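Local coordinates for protein bifunctional enzyme IspD/IspF (Campylobacter jejuni, PDB 1W55) that catalyses two steps of isoprenoid precursor biosynthesis, transferring the cytidylyl group of CTP to methylerythritol phosphate and later cyclising the phosphorylated product to a cyclodiphosphate with release of CMP, at residues Cys306-Ser311 and Lys339-Glu344. Residues are numbered along the deposited sequence; the frame is centred on the assembly and turned at random.
Sequences CVMAQS and KATTTE. With MG (magnesium ion), chain B; C (cytidine-5'-monophosphate), chain C.
The nucleotide site of the IspF domain is built here on a beta-alpha-beta unit, where strands 298-308 and 336-341 end side by side. Val-307 and Ala-340 are paired in parallel register. Val-307 N donates to Lys-339 O (2.9 Å), Val-307 O accepts from Thr-341 N, and Ala-309 N closes the pairing on Thr-341 O (3.0 Å). The CB methyl of Ala-340 packs against the cytosine ring of the bound CMP, 3.5 Å from its N3. Ala-309 O reads the base: cytosine N4 donates to it almost straight (3.0 Å, 172° at the hydrogen). On the other face of the sheet, the CG2 methyl of Thr-341 touches both Cys-306 SG and Met-308 CG. Thr-341 OG1 stands anti to the backbone N (chi1 180°), turned to the magnesium ion, which it binds at 2.3 Å. The ion also holds CMP OP3, three waters and Asp-217 of a second subunit, so the site spans a subunit interface. Thr-341 OG1 also donates to Thr-342 O, in the carbonyl plane and on a lone pair. The Met-308 side chain comes within about 3 Å of the bound geranyl diphosphate, nearest atoms. Thr-342, a transition-state stabiliser by similarity, bonds phosphate oxygen OP1 through its backbone N (2.7 Å); its OG1 also approaches OP1, at a doubtfully short distance. The flat amide of Gln-310 crosses obliquely over Thr-342 CB, and its OE1 is held by the backbone N of Lys-345. A water accepts from Gln-310 NE2 and donates to Thr-342 OG1, at 2.8 Å from each.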
loop_
_atom_site.group_PDB
_atom_site.type_symbol
_atom_site.label_atom_id
_atom_site.label_comp_id
_atom_site.label_asym_id
_atom_site.label_seq_id
_atom_site.Cartn_x
_atom_site.Cartn_y
_atom_site.Cartn_z
ATOM N N CYS A 306 11.227 -33.804 27.260
ATOM C CA CYS A 306 11.234 -35.238 27.395
ATOM C C CYS A 306 11.941 -35.651 28.681
ATOM O O CYS A 306 13.129 -35.377 28.868
ATOM C CB CYS A 306 11.876 -35.924 26.189
ATOM S SG CYS A 306 11.637 -37.720 26.317
ATOM N N VAL A 307 11.182 -36.274 29.578
ATOM C CA VAL A 307 11.723 -36.784 30.823
ATOM C C VAL A 307 12.084 -38.234 30.559
ATOM O O VAL A 307 11.262 -39.009 30.065
ATOM C CB VAL A 307 10.697 -36.724 31.988
ATOM C CG1 VAL A 307 11.304 -37.311 33.268
ATOM C CG2 VAL A 307 10.190 -35.292 32.231
ATOM N N MET A 308 13.321 -38.594 30.874
ATOM C CA MET A 308 13.757 -39.972 30.750
ATOM C C MET A 308 13.882 -40.554 32.152
ATOM O O MET A 308 14.759 -40.174 32.938
ATOM C CB MET A 308 15.054 -40.052 29.952
ATOM C CG MET A 308 14.934 -39.367 28.570
ATOM S SD MET A 308 16.440 -38.528 27.963
ATOM C CE MET A 308 17.606 -39.633 28.345
ATOM N N ALA A 309 12.956 -41.446 32.474
ATOM C CA ALA A 309 12.888 -42.032 33.806
ATOM C C ALA A 309 12.199 -43.390 33.769
ATOM O O ALA A 309 11.099 -43.533 33.213
ATOM C CB ALA A 309 12.162 -41.098 34.763
ATOM N N GLN A 310 12.849 -44.382 34.363
ATOM C CA GLN A 310 12.238 -45.695 34.535
ATOM C C GLN A 310 11.023 -45.618 35.473
ATOM O O GLN A 310 9.978 -46.222 35.191
ATOM C CB GLN A 310 13.275 -46.708 35.026
ATOM C CG GLN A 310 12.906 -48.154 34.754
ATOM C CD GLN A 310 12.757 -48.477 33.274
ATOM O OE1 GLN A 310 13.627 -48.158 32.469
ATOM N NE2 GLN A 310 11.657 -49.131 32.921
ATOM N N SER A 311 11.159 -44.842 36.552
ATOM C CA SER A 311 10.091 -44.613 37.530
ATOM C C SER A 311 10.288 -43.244 38.187
ATOM O O SER A 311 11.390 -42.703 38.143
ATOM C CB SER A 311 10.116 -45.704 38.622
ATOM O OG SER A 311 10.049 -47.004 38.059
ATOM N N LYS A 339 6.663 -34.667 28.095
ATOM C CA LYS A 339 6.578 -36.064 27.686
ATOM C C LYS A 339 7.482 -36.897 28.573
ATOM O O LYS A 339 8.306 -36.355 29.305
ATOM C CB LYS A 339 7.010 -36.225 26.215
ATOM C CG LYS A 339 6.379 -35.207 25.260
ATOM C CD LYS A 339 6.694 -35.527 23.796
ATOM C CE LYS A 339 8.183 -35.373 23.474
ATOM N NZ LYS A 339 8.768 -34.081 23.971
ATOM N N ALA A 340 7.347 -38.221 28.492
ATOM C CA ALA A 340 8.208 -39.111 29.255
ATOM C C ALA A 340 8.465 -40.416 28.525
ATOM O O ALA A 340 7.649 -40.852 27.733
ATOM C CB ALA A 340 7.598 -39.382 30.653
ATOM N N THR A 341 9.605 -41.037 28.804
ATOM C CA THR A 341 9.885 -42.387 28.330
ATOM C C THR A 341 10.767 -43.110 29.347
ATOM O O THR A 341 11.516 -42.470 30.098
ATOM C CB THR A 341 10.559 -42.371 26.913
ATOM O OG1 THR A 341 10.824 -43.718 26.491
ATOM C CG2 THR A 341 11.971 -41.733 26.963
ATOM N N THR A 342 10.661 -44.434 29.398
ATOM C CA THR A 342 11.674 -45.233 30.091
ATOM C C THR A 342 12.776 -45.557 29.084
ATOM O O THR A 342 12.670 -45.204 27.905
ATOM C CB THR A 342 11.084 -46.539 30.673
ATOM O OG1 THR A 342 10.756 -47.436 29.602
ATOM C CG2 THR A 342 9.722 -46.302 31.409
ATOM N N THR A 343 13.830 -46.224 29.543
ATOM C CA THR A 343 14.857 -46.728 28.636
ATOM C C THR A 343 14.860 -48.253 28.603
ATOM O O THR A 343 15.890 -48.866 28.340
ATOM C CB THR A 343 16.263 -46.173 28.997
ATOM O OG1 THR A 343 16.628 -46.583 30.322
ATOM C CG2 THR A 343 16.251 -44.634 29.067
ATOM N N GLU A 344 13.701 -48.861 28.859
ATOM C CA GLU A 344 13.547 -50.319 28.775
ATOM C C GLU A 344 14.495 -51.027 29.728
ATOM O O GLU A 344 15.067 -52.066 29.378
ATOM C CB GLU A 344 13.822 -50.826 27.345
ATOM C CG GLU A 344 12.946 -50.223 26.268
ATOM C CD GLU A 344 11.480 -50.330 26.593
ATOM O OE1 GLU A 344 10.979 -51.468 26.739
ATOM O OE2 GLU A 344 10.831 -49.272 26.711
HETATM MG MG MG B . 9.618 -45.142 25.176
HETATM O OP3 C C . 7.988 -45.865 25.990
HETATM P P C C . 7.838 -46.476 27.351
HETATM O OP1 C C . 9.030 -46.276 28.230
HETATM O OP2 C C . 7.391 -47.908 27.271
HETATM O "O5'" C C . 6.651 -45.657 28.047
HETATM C "C5'" C C . 5.321 -45.700 27.550
HETATM C "C4'" C C . 4.564 -44.444 27.980
HETATM O "O4'" C C . 4.525 -44.302 29.409
HETATM C "C3'" C C . 5.169 -43.131 27.485
HETATM O "O3'" C C . 4.735 -42.795 26.170
HETATM C "C2'" C C . 4.679 -42.123 28.510
HETATM O "O2'" C C . 3.335 -41.758 28.206
HETATM C "C1'" C C . 4.568 -42.917 29.793
HETATM N N1 C C . 5.631 -42.712 30.808
HETATM C C2 C C . 5.401 -41.882 31.925
HETATM O O2 C C . 4.312 -41.278 32.033
HETATM N N3 C C . 6.349 -41.722 32.885
HETATM C C4 C C . 7.542 -42.356 32.782
HETATM N N4 C C . 8.499 -42.201 33.739
HETATM C C5 C C . 7.794 -43.167 31.683
HETATM C C6 C C . 6.816 -43.343 30.705
HETATM O O HOH W 1 10.575 -50.107 30.570
HETATM O O HOH W 2 11.017 -46.670 25.753
HETATM O O HOH W 3 8.485 -46.041 23.537
HETATM O O HOH W 4 8.502 -43.525 24.660
#